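Local coordinates for fat acid-binding protein (Eubacterium ventriosum, PDB 3NYI) that binds stearic acid and probably serves as a lipid-binding protein of the DegV family, at residues 50-55 with 282-287; 126-131 with 274-279; 46-51 with 244-249. All blocks are in the same frame, centred on the assembly; numbering follows the deposited sequence.

Contact 1. Residues 50-55 with 282-287; sequences ECYQRM and PYPIGL. With STE (stearic acid), chain C.
Y52 and M55 of helix 48-57 form a notch that takes the P282 ring. The fold is the two-sheet alpha/beta arrangement of the DegV family. Helix 48-57 follows strand 39-41 of one mixed sheet, and the loop at P282 leads into strand 285-291 of the other. P282 is the bump. Its CB lies 3.8 Å from Y52 CD2, and its CG lies 4.0 Å from CB of M55, a selenomethionine. Y173 of helix 172-177 touches both M55 and P282. The Y52 ring turns its edge to the loop: P282 O sits in the ring plane, 3.3 Å from Y52 CE2. Y52 CG stands anti to the carbonyl carbon (chi1 -88°), which carries the ring past P282 as far as P284. There the two side chains meet from opposite directions, with P284 CG 4.1 Å from Y52 OH. The hydroxyl itself is hydrogen-bonded to I272 O, which ties down the far end of the ring, and R48 makes a cation-pi contact with the ring. A leucine in place of Y52 would probably leave I272 O without this donor and open a gap beside P282 and P284. Further along, the loop becomes strand and reaches the bound stearic acid. G286 has no side chain, and a CB there would crowd the lipid tail; G286 C lies 3.4 Å from stearic acid C18.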
loop_
_atom_site.group_PDB
_atom_site.type_symbol
_atom_site.label_atom_id
_atom_site.label_comp_id
_atom_site.label_asym_id
_atom_site.label_seq_id
_atom_site.Cartn_x
_atom_site.Cartn_y
_atom_site.Cartn_z
ATOM N N GLU A 50 -0.170 15.234 -10.134
ATOM C CA GLU A 50 0.950 15.950 -10.752
ATOM C C GLU A 50 2.116 15.013 -11.013
ATOM O O GLU A 50 2.769 15.086 -12.053
ATOM C CB GLU A 50 1.474 17.055 -9.845
ATOM C CG GLU A 50 0.489 18.102 -9.414
ATOM C CD GLU A 50 1.160 19.136 -8.534
ATOM O OE1 GLU A 50 0.969 19.092 -7.301
ATOM O OE2 GLU A 50 1.907 19.975 -9.078
ATOM N N CYS A 51 2.403 14.158 -10.039
ATOM C CA CYS A 51 3.509 13.226 -10.173
ATOM C C CYS A 51 3.295 12.275 -11.348
ATOM O O CYS A 51 4.212 12.033 -12.129
ATOM C CB CYS A 51 3.706 12.441 -8.873
ATOM S SG CYS A 51 5.165 11.391 -8.867
ATOM N N TYR A 52 2.091 11.720 -11.466
ATOM C CA TYR A 52 1.810 10.816 -12.568
ATOM C C TYR A 52 2.017 11.552 -13.893
ATOM O O TYR A 52 2.528 10.985 -14.864
ATOM C CB TYR A 52 0.380 10.289 -12.487
ATOM C CG TYR A 52 0.199 9.018 -11.656
ATOM C CD1 TYR A 52 0.058 9.073 -10.274
ATOM C CD2 TYR A 52 0.128 7.771 -12.266
ATOM C CE1 TYR A 52 -0.134 7.900 -9.522
ATOM C CE2 TYR A 52 -0.067 6.599 -11.524
ATOM C CZ TYR A 52 -0.195 6.673 -10.157
ATOM O OH TYR A 52 -0.393 5.509 -9.419
ATOM N N GLN A 53 1.602 12.815 -13.928
ATOM C CA GLN A 53 1.738 13.631 -15.135
ATOM C C GLN A 53 3.190 13.775 -15.568
ATOM O O GLN A 53 3.511 13.578 -16.742
ATOM C CB GLN A 53 1.108 15.014 -14.948
ATOM C CG GLN A 53 -0.320 15.122 -15.458
ATOM C CD GLN A 53 -0.467 14.747 -16.928
ATOM O OE1 GLN A 53 0.466 14.877 -17.723
ATOM N NE2 GLN A 53 -1.649 14.277 -17.292
ATOM N N ARG A 54 4.066 14.116 -14.626
ATOM C CA ARG A 54 5.483 14.257 -14.938
ATOM C C ARG A 54 6.009 12.995 -15.605
ATOM O O ARG A 54 6.752 13.062 -16.571
ATOM C CB ARG A 54 6.299 14.567 -13.680
ATOM C CG ARG A 54 6.084 15.963 -13.119
ATOM C CD ARG A 54 6.625 17.024 -14.062
ATOM N NE ARG A 54 8.025 16.787 -14.409
ATOM C CZ ARG A 54 9.057 17.164 -13.660
ATOM N NH1 ARG A 54 8.851 17.797 -12.512
ATOM N NH2 ARG A 54 10.296 16.905 -14.058
HETATM N N MSE A 55 5.618 11.833 -15.089
HETATM C CA MSE A 55 6.093 10.577 -15.670
HETATM C C MSE A 55 5.473 10.300 -17.031
HETATM O O MSE A 55 6.143 9.791 -17.929
HETATM C CB MSE A 55 5.840 9.391 -14.731
HETATM C CG MSE A 55 6.531 9.511 -13.390
HETATM SE SE MSE A 55 6.221 7.860 -12.356
HETATM C CE MSE A 55 7.720 6.873 -12.882
ATOM N N PRO A 282 3.542 4.795 -14.327
ATOM C CA PRO A 282 2.222 5.405 -14.160
ATOM C C PRO A 282 1.055 4.481 -14.519
ATOM O O PRO A 282 -0.087 4.932 -14.416
ATOM C CB PRO A 282 2.242 6.586 -15.158
ATOM C CG PRO A 282 3.468 6.392 -16.020
ATOM C CD PRO A 282 4.132 5.103 -15.641
ATOM N N TYR A 283 1.303 3.231 -14.911
ATOM C CA TYR A 283 0.181 2.374 -15.333
ATOM C C TYR A 283 -0.084 1.098 -14.519
ATOM O O TYR A 283 -0.432 0.071 -15.095
ATOM C CB TYR A 283 0.321 2.022 -16.814
ATOM C CG TYR A 283 0.559 3.251 -17.658
ATOM C CD1 TYR A 283 -0.413 4.235 -17.764
ATOM C CD2 TYR A 283 1.764 3.440 -18.321
ATOM C CE1 TYR A 283 -0.194 5.374 -18.519
ATOM C CE2 TYR A 283 1.990 4.573 -19.082
ATOM C CZ TYR A 283 1.008 5.533 -19.179
ATOM O OH TYR A 283 1.232 6.660 -19.934
ATOM N N PRO A 284 0.034 1.161 -13.181
ATOM C CA PRO A 284 -0.307 -0.049 -12.423
ATOM C C PRO A 284 -1.821 -0.206 -12.308
ATOM O O PRO A 284 -2.530 0.797 -12.287
ATOM C CB PRO A 284 0.263 0.236 -11.033
ATOM C CG PRO A 284 0.334 1.759 -10.934
ATOM C CD PRO A 284 0.167 2.343 -12.315
ATOM N N ILE A 285 -2.308 -1.441 -12.234
ATOM C CA ILE A 285 -3.732 -1.662 -12.003
ATOM C C ILE A 285 -3.915 -3.051 -11.411
ATOM O O ILE A 285 -3.227 -3.990 -11.789
ATOM C CB ILE A 285 -4.554 -1.504 -13.293
ATOM C CG1 ILE A 285 -6.053 -1.626 -12.991
ATOM C CG2 ILE A 285 -4.103 -2.501 -14.362
ATOM C CD1 ILE A 285 -6.946 -1.008 -14.059
ATOM N N GLY A 286 -4.807 -3.176 -10.444
ATOM C CA GLY A 286 -4.928 -4.453 -9.766
ATOM C C GLY A 286 -5.907 -4.411 -8.629
ATOM O O GLY A 286 -6.684 -3.465 -8.496
ATOM N N LEU A 287 -5.882 -5.458 -7.816
ATOM C CA LEU A 287 -6.796 -5.562 -6.696
ATOM C C LEU A 287 -6.058 -6.134 -5.504
ATOM O O LEU A 287 -5.056 -6.835 -5.658
ATOM C CB LEU A 287 -8.014 -6.437 -7.051
ATOM C CG LEU A 287 -7.765 -7.928 -7.281
ATOM C CD1 LEU A 287 -8.994 -8.739 -6.908
ATOM C CD2 LEU A 287 -7.385 -8.185 -8.732
HETATM C C1 STE C . 11.497 4.552 -0.048
HETATM O O1 STE C . 11.884 4.206 1.027
HETATM O O2 STE C . 12.230 5.171 -0.762
HETATM C C2 STE C . 10.157 4.005 -0.590
HETATM C C3 STE C . 10.402 2.812 -1.548
HETATM C C4 STE C . 9.062 2.347 -2.170
HETATM C C5 STE C . 9.233 1.013 -2.931
HETATM C C6 STE C . 7.893 0.605 -3.587
HETATM C C7 STE C . 8.056 -0.676 -4.443
HETATM C C8 STE C . 6.653 -1.114 -4.937
HETATM C C9 STE C . 6.742 -2.378 -5.823
HETATM C C10 STE C . 5.323 -2.712 -6.359
HETATM C C11 STE C . 4.518 -3.365 -5.233
HETATM C C12 STE C . 3.120 -2.755 -4.977
HETATM C C13 STE C . 2.496 -2.029 -6.180
HETATM C C14 STE C . 1.025 -2.520 -6.277
HETATM C C15 STE C . 0.184 -1.587 -7.178
HETATM C C16 STE C . -1.138 -2.311 -7.537
HETATM C C17 STE C . -2.193 -2.046 -6.441
HETATM C C18 STE C . -3.571 -2.610 -6.856
#

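Contact 2. Residues 126-131 with 274-279; sequences QNTVTQ and IVSAVH. With STE (stearic acid), chain C.
N127 and S276 make a buried polar side-chain contact near the centre of the chain, between the approach to helix 128-143 and helix 274-280. N127 ND2 donates to S276 OG at 2.9 Å. The bond is bent, with an angle of 131° at the hydrogen, and S276 OG is tilted 33° from the N127 amide plane. N127 reaches across because its CG lies anti to the backbone N (chi1 -177°). The other end of the amide, OD1, accepts a weak bond from T128 N at 2.7 Å, which probably favours this setting of the group. T128 adds its methyl, CG2, 3.8 Å from S276 OG, while its hydroxyl is hydrogen-bonded to D14. The two segments also line the lipid site of this DegV-family fold. N127 ND2 is 3.3 Å from stearic acid C12, and T128 CG2 is 3.7 Å from stearic acid C14. From helix 274-280, V275 CG1 touches stearic acid C4 at 3.8 Å. H279 lays one ring face against the lipid chain, offset toward the rim, with its CD2 3.6 Å from stearic acid C5. H279 NE2 is hydrogen-bonded to T65 OG1, and T65 OG1 is in turn hydrogen-bonded to the stearic acid.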
loop_
_atom_site.group_PDB
_atom_site.type_symbol
_atom_site.label_atom_id
_atom_site.label_comp_id
_atom_site.label_asym_id
_atom_site.label_seq_id
_atom_site.Cartn_x
_atom_site.Cartn_y
_atom_site.Cartn_z
ATOM N N GLN A 126 2.764 -4.904 3.949
ATOM C CA GLN A 126 1.951 -4.601 2.773
ATOM C C GLN A 126 2.420 -3.316 2.078
ATOM O O GLN A 126 3.471 -2.741 2.406
ATOM C CB GLN A 126 0.493 -4.395 3.202
ATOM C CG GLN A 126 -0.017 -5.386 4.247
ATOM C CD GLN A 126 0.082 -6.855 3.807
ATOM O OE1 GLN A 126 -0.063 -7.179 2.631
ATOM N NE2 GLN A 126 0.324 -7.749 4.773
ATOM N N ASN A 127 1.612 -2.868 1.126
ATOM C CA ASN A 127 1.836 -1.593 0.441
ATOM C C ASN A 127 0.506 -1.203 -0.165
ATOM O O ASN A 127 -0.375 -2.066 -0.364
ATOM C CB ASN A 127 2.884 -1.768 -0.665
ATOM C CG ASN A 127 3.218 -0.476 -1.382
ATOM O OD1 ASN A 127 2.985 0.625 -0.864
ATOM N ND2 ASN A 127 3.754 -0.603 -2.604
ATOM N N THR A 128 0.349 0.085 -0.447
ATOM C CA THR A 128 -0.834 0.596 -1.138
ATOM C C THR A 128 -2.124 -0.149 -0.713
ATOM O O THR A 128 -2.442 -0.174 0.489
ATOM C CB THR A 128 -0.611 0.709 -2.704
ATOM O OG1 THR A 128 -1.783 1.235 -3.346
ATOM C CG2 THR A 128 -0.186 -0.640 -3.354
ATOM N N VAL A 129 -2.859 -0.728 -1.665
ATOM C CA VAL A 129 -4.185 -1.298 -1.352
ATOM C C VAL A 129 -4.207 -2.249 -0.123
ATOM O O VAL A 129 -5.138 -2.187 0.677
ATOM C CB VAL A 129 -4.877 -1.939 -2.602
ATOM C CG1 VAL A 129 -4.111 -3.179 -3.083
ATOM C CG2 VAL A 129 -6.377 -2.277 -2.322
ATOM N N THR A 130 -3.205 -3.121 0.028
ATOM C CA THR A 130 -3.243 -4.065 1.144
ATOM C C THR A 130 -2.811 -3.404 2.440
ATOM O O THR A 130 -3.176 -3.845 3.496
ATOM C CB THR A 130 -2.408 -5.354 0.924
ATOM O OG1 THR A 130 -1.175 -5.029 0.280
ATOM C CG2 THR A 130 -3.188 -6.408 0.071
ATOM N N GLN A 131 -1.997 -2.351 2.360
ATOM C CA GLN A 131 -1.709 -1.597 3.547
ATOM C C GLN A 131 -2.982 -0.879 3.975
ATOM O O GLN A 131 -3.296 -0.841 5.161
ATOM C CB GLN A 131 -0.574 -0.583 3.298
ATOM C CG GLN A 131 -0.024 0.040 4.577
ATOM C CD GLN A 131 1.193 0.903 4.256
ATOM O OE1 GLN A 131 1.837 0.708 3.221
ATOM N NE2 GLN A 131 1.503 1.862 5.126
ATOM N N ILE A 274 1.975 8.059 -5.148
ATOM C CA ILE A 274 3.331 8.364 -5.560
ATOM C C ILE A 274 4.360 7.330 -5.128
ATOM O O ILE A 274 5.211 6.934 -5.923
ATOM C CB ILE A 274 3.716 9.740 -4.985
ATOM C CG1 ILE A 274 2.896 10.830 -5.689
ATOM C CG2 ILE A 274 5.216 9.979 -5.110
ATOM C CD1 ILE A 274 3.143 12.263 -5.147
ATOM N N VAL A 275 4.300 6.893 -3.873
ATOM C CA VAL A 275 5.282 5.908 -3.386
ATOM C C VAL A 275 5.363 4.672 -4.316
ATOM O O VAL A 275 6.449 4.244 -4.712
ATOM C CB VAL A 275 4.979 5.452 -1.941
ATOM C CG1 VAL A 275 5.928 4.317 -1.525
ATOM C CG2 VAL A 275 5.070 6.634 -0.980
ATOM N N SER A 276 4.220 4.093 -4.658
ATOM C CA SER A 276 4.228 2.942 -5.554
ATOM C C SER A 276 4.483 3.321 -7.003
ATOM O O SER A 276 5.218 2.629 -7.720
ATOM C CB SER A 276 2.905 2.161 -5.472
ATOM O OG SER A 276 2.745 1.579 -4.199
ATOM N N ALA A 277 3.869 4.414 -7.444
ATOM C CA ALA A 277 3.943 4.775 -8.855
ATOM C C ALA A 277 5.364 5.089 -9.320
ATOM O O ALA A 277 5.712 4.823 -10.468
ATOM C CB ALA A 277 2.994 5.938 -9.172
ATOM N N VAL A 278 6.180 5.664 -8.443
ATOM C CA VAL A 278 7.560 5.938 -8.819
ATOM C C VAL A 278 8.236 4.623 -9.204
ATOM O O VAL A 278 9.084 4.577 -10.096
ATOM C CB VAL A 278 8.338 6.667 -7.698
ATOM C CG1 VAL A 278 9.844 6.565 -7.916
ATOM C CG2 VAL A 278 7.911 8.148 -7.620
ATOM N N HIS A 279 7.811 3.543 -8.558
ATOM C CA HIS A 279 8.440 2.250 -8.757
ATOM C C HIS A 279 7.727 1.346 -9.767
ATOM O O HIS A 279 8.365 0.470 -10.352
ATOM C CB HIS A 279 8.637 1.546 -7.394
ATOM C CG HIS A 279 9.621 2.258 -6.518
ATOM N ND1 HIS A 279 10.972 1.978 -6.545
ATOM C CD2 HIS A 279 9.471 3.291 -5.661
ATOM C CE1 HIS A 279 11.604 2.779 -5.707
ATOM N NE2 HIS A 279 10.709 3.597 -5.157
HETATM C C1 STE C . 11.497 4.552 -0.048
HETATM O O1 STE C . 11.884 4.206 1.027
HETATM O O2 STE C . 12.230 5.171 -0.762
HETATM C C2 STE C . 10.157 4.005 -0.590
HETATM C C3 STE C . 10.402 2.812 -1.548
HETATM C C4 STE C . 9.062 2.347 -2.170
HETATM C C5 STE C . 9.233 1.013 -2.931
HETATM C C6 STE C . 7.893 0.605 -3.587
HETATM C C7 STE C . 8.056 -0.676 -4.443
HETATM C C8 STE C . 6.653 -1.114 -4.937
HETATM C C9 STE C . 6.742 -2.378 -5.823
HETATM C C10 STE C . 5.323 -2.712 -6.359
HETATM C C11 STE C . 4.518 -3.365 -5.233
HETATM C C12 STE C . 3.120 -2.755 -4.977
HETATM C C13 STE C . 2.496 -2.029 -6.180
HETATM C C14 STE C . 1.025 -2.520 -6.277
HETATM C C15 STE C . 0.184 -1.587 -7.178
HETATM C C16 STE C . -1.138 -2.311 -7.537
HETATM C C17 STE C . -2.193 -2.046 -6.441
HETATM C C18 STE C . -3.571 -2.610 -6.856
#

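Contact 3. Residues 46-51 with 244-249; sequences ITRDEC and YDKEEG
K246 and D49 cross at about a right angle and meet in a salt bridge. K246 NZ donates to D49 OD2 at 3.2 Å, coming from above the carboxylate plane, 41° out of it. The lysine chain runs nearly straight and then bends at its last torsion (chi4 66°), which brings NZ over the carboxylate. R48 grips the other oxygen in a different way. R48 NH1 meets D49 OD1 at 3.1 Å, nearly in line with the C-O bond, and OD1 lies in the guanidinium plane. D49 thus takes one cation on each oxygen. R48 and K246 slide past each other in opposite directions, with R48 NH1 4.2 Å from K246 NZ. The carboxylate they share would probably offset their like charges. R48, D49 and K246 form a salt-bridge network between the first turns of helices 48-57 and 246-260. Each helix has an N-cap just before it. T47 and E50 make a capping box, in which T47 N donates to E50 OE1 at 2.9 Å; the return bond from E50 N to T47 OG1 is less sure. D245 caps the other helix: its OD1 accepts from E248 N at 3.0 Å, from well above the carboxylate plane. R48 has further partners, NH2 on G243 O and NE on I272 O, and these fix the guanidinium. Y244 sets out away from residues 46-51, and its side chain packs on Y52 and V56 further along helix 48-57.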
loop_
_atom_site.group_PDB
_atom_site.type_symbol
_atom_site.label_atom_id
_atom_site.label_comp_id
_atom_site.label_asym_id
_atom_site.label_seq_id
_atom_site.Cartn_x
_atom_site.Cartn_y
_atom_site.Cartn_z
ATOM N N ILE A 46 3.366 18.227 -3.004
ATOM C CA ILE A 46 3.072 17.879 -4.388
ATOM C C ILE A 46 1.908 16.911 -4.381
ATOM O O ILE A 46 1.698 16.212 -3.393
ATOM C CB ILE A 46 4.280 17.214 -5.093
ATOM C CG1 ILE A 46 3.988 17.029 -6.583
ATOM C CG2 ILE A 46 4.638 15.874 -4.432
ATOM C CD1 ILE A 46 5.103 16.374 -7.347
ATOM N N THR A 47 1.142 16.871 -5.465
ATOM C CA THR A 47 -0.035 16.001 -5.501
ATOM C C THR A 47 0.203 14.742 -6.315
ATOM O O THR A 47 1.068 14.690 -7.198
ATOM C CB THR A 47 -1.271 16.706 -6.087
ATOM O OG1 THR A 47 -1.183 16.707 -7.515
ATOM C CG2 THR A 47 -1.382 18.133 -5.564
ATOM N N ARG A 48 -0.604 13.732 -6.020
ATOM C CA ARG A 48 -0.497 12.454 -6.684
ATOM C C ARG A 48 -0.675 12.615 -8.193
ATOM O O ARG A 48 0.110 12.089 -8.984
ATOM C CB ARG A 48 -1.549 11.514 -6.104
ATOM C CG ARG A 48 -1.538 10.149 -6.697
ATOM C CD ARG A 48 -2.712 9.986 -7.600
ATOM N NE ARG A 48 -2.904 8.589 -7.948
ATOM C CZ ARG A 48 -3.572 8.188 -9.017
ATOM N NH1 ARG A 48 -4.093 9.095 -9.827
ATOM N NH2 ARG A 48 -3.711 6.892 -9.279
ATOM N N ASP A 49 -1.696 13.362 -8.599
ATOM C CA ASP A 49 -1.947 13.542 -10.024
ATOM C C ASP A 49 -0.792 14.234 -10.762
ATOM O O ASP A 49 -0.464 13.846 -11.886
ATOM C CB ASP A 49 -3.290 14.249 -10.257
ATOM C CG ASP A 49 -4.484 13.337 -9.980
ATOM O OD1 ASP A 49 -4.273 12.161 -9.609
ATOM O OD2 ASP A 49 -5.636 13.790 -10.129
ATOM N N GLU A 50 -0.170 15.234 -10.134
ATOM C CA GLU A 50 0.950 15.950 -10.752
ATOM C C GLU A 50 2.116 15.013 -11.013
ATOM O O GLU A 50 2.769 15.086 -12.053
ATOM C CB GLU A 50 1.474 17.055 -9.845
ATOM C CG GLU A 50 0.489 18.102 -9.414
ATOM C CD GLU A 50 1.160 19.136 -8.534
ATOM O OE1 GLU A 50 0.969 19.092 -7.301
ATOM O OE2 GLU A 50 1.907 19.975 -9.078
ATOM N N CYS A 51 2.403 14.158 -10.039
ATOM C CA CYS A 51 3.509 13.226 -10.173
ATOM C C CYS A 51 3.295 12.275 -11.348
ATOM O O CYS A 51 4.212 12.033 -12.129
ATOM C CB CYS A 51 3.706 12.441 -8.873
ATOM S SG CYS A 51 5.165 11.391 -8.867
ATOM N N TYR A 244 -2.784 5.954 -13.575
ATOM C CA TYR A 244 -3.011 7.225 -14.253
ATOM C C TYR A 244 -4.426 7.349 -14.807
ATOM O O TYR A 244 -5.058 8.405 -14.713
ATOM C CB TYR A 244 -1.989 7.384 -15.377
ATOM C CG TYR A 244 -2.132 8.666 -16.166
ATOM C CD1 TYR A 244 -1.851 9.894 -15.583
ATOM C CD2 TYR A 244 -2.522 8.641 -17.497
ATOM C CE1 TYR A 244 -1.963 11.070 -16.297
ATOM C CE2 TYR A 244 -2.639 9.814 -18.226
ATOM C CZ TYR A 244 -2.356 11.025 -17.617
ATOM O OH TYR A 244 -2.471 12.195 -18.328
ATOM N N ASP A 245 -4.923 6.262 -15.381
ATOM C CA ASP A 245 -6.212 6.278 -16.064
ATOM C C ASP A 245 -7.346 5.865 -15.129
ATOM O O ASP A 245 -7.589 4.677 -14.929
ATOM C CB ASP A 245 -6.165 5.353 -17.277
ATOM C CG ASP A 245 -7.437 5.401 -18.107
ATOM O OD1 ASP A 245 -8.474 5.891 -17.614
ATOM O OD2 ASP A 245 -7.393 4.937 -19.263
ATOM N N LYS A 246 -8.040 6.856 -14.575
ATOM C CA LYS A 246 -9.146 6.612 -13.654
ATOM C C LYS A 246 -10.305 5.835 -14.288
ATOM O O LYS A 246 -10.919 4.993 -13.633
ATOM C CB LYS A 246 -9.648 7.928 -13.058
ATOM C CG LYS A 246 -8.574 8.695 -12.307
ATOM C CD LYS A 246 -9.168 9.789 -11.432
ATOM C CE LYS A 246 -8.078 10.546 -10.672
ATOM N NZ LYS A 246 -7.186 11.331 -11.578
ATOM N N GLU A 247 -10.595 6.121 -15.558
ATOM C CA GLU A 247 -11.697 5.467 -16.263
ATOM C C GLU A 247 -11.461 3.975 -16.380
ATOM O O GLU A 247 -12.385 3.168 -16.218
ATOM C CB GLU A 247 -11.873 6.043 -17.670
ATOM C CG GLU A 247 -12.014 7.540 -17.724
ATOM C CD GLU A 247 -12.971 8.065 -16.684
ATOM O OE1 GLU A 247 -14.012 7.411 -16.446
ATOM O OE2 GLU A 247 -12.682 9.135 -16.106
ATOM N N GLU A 248 -10.222 3.621 -16.701
ATOM C CA GLU A 248 -9.828 2.225 -16.780
ATOM C C GLU A 248 -10.045 1.595 -15.418
ATOM O O GLU A 248 -10.559 0.480 -15.306
ATOM C CB GLU A 248 -8.362 2.090 -17.194
ATOM C CG GLU A 248 -7.925 0.638 -17.342
ATOM C CD GLU A 248 -6.428 0.466 -17.554
ATOM O OE1 GLU A 248 -5.644 1.248 -16.979
ATOM O OE2 GLU A 248 -6.036 -0.469 -18.289
ATOM N N GLY A 249 -9.655 2.320 -14.377
ATOM C CA GLY A 249 -9.870 1.857 -13.017
ATOM C C GLY A 249 -11.324 1.517 -12.721
ATOM O O GLY A 249 -11.628 0.427 -12.227
#

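Overall arrangement
Contacts 1 and 3 both use helix 48-57, and their centres lie about 6 Å apart. They are also joined through the backbone, where P282 O and Y244 N form a probable hydrogen bond at 3.0 Å. The centre of contact 2 is about 11 Å from that of contact 1 and about 13 Å from that of contact 3. It packs against the same helix: A277 CB lies 3.4 Å from Y52 CZ, and I274 CG1 lies 3.7 Å from C51 CB. Stearic acid links contacts 1 and 2. Contact 2 lines much of its chain, and at the methyl end V129 of contact 2 and G286 of contact 1 both approach C18. Contact 3 is at the surface, with the R48 side chain about 10 Å from the lipid.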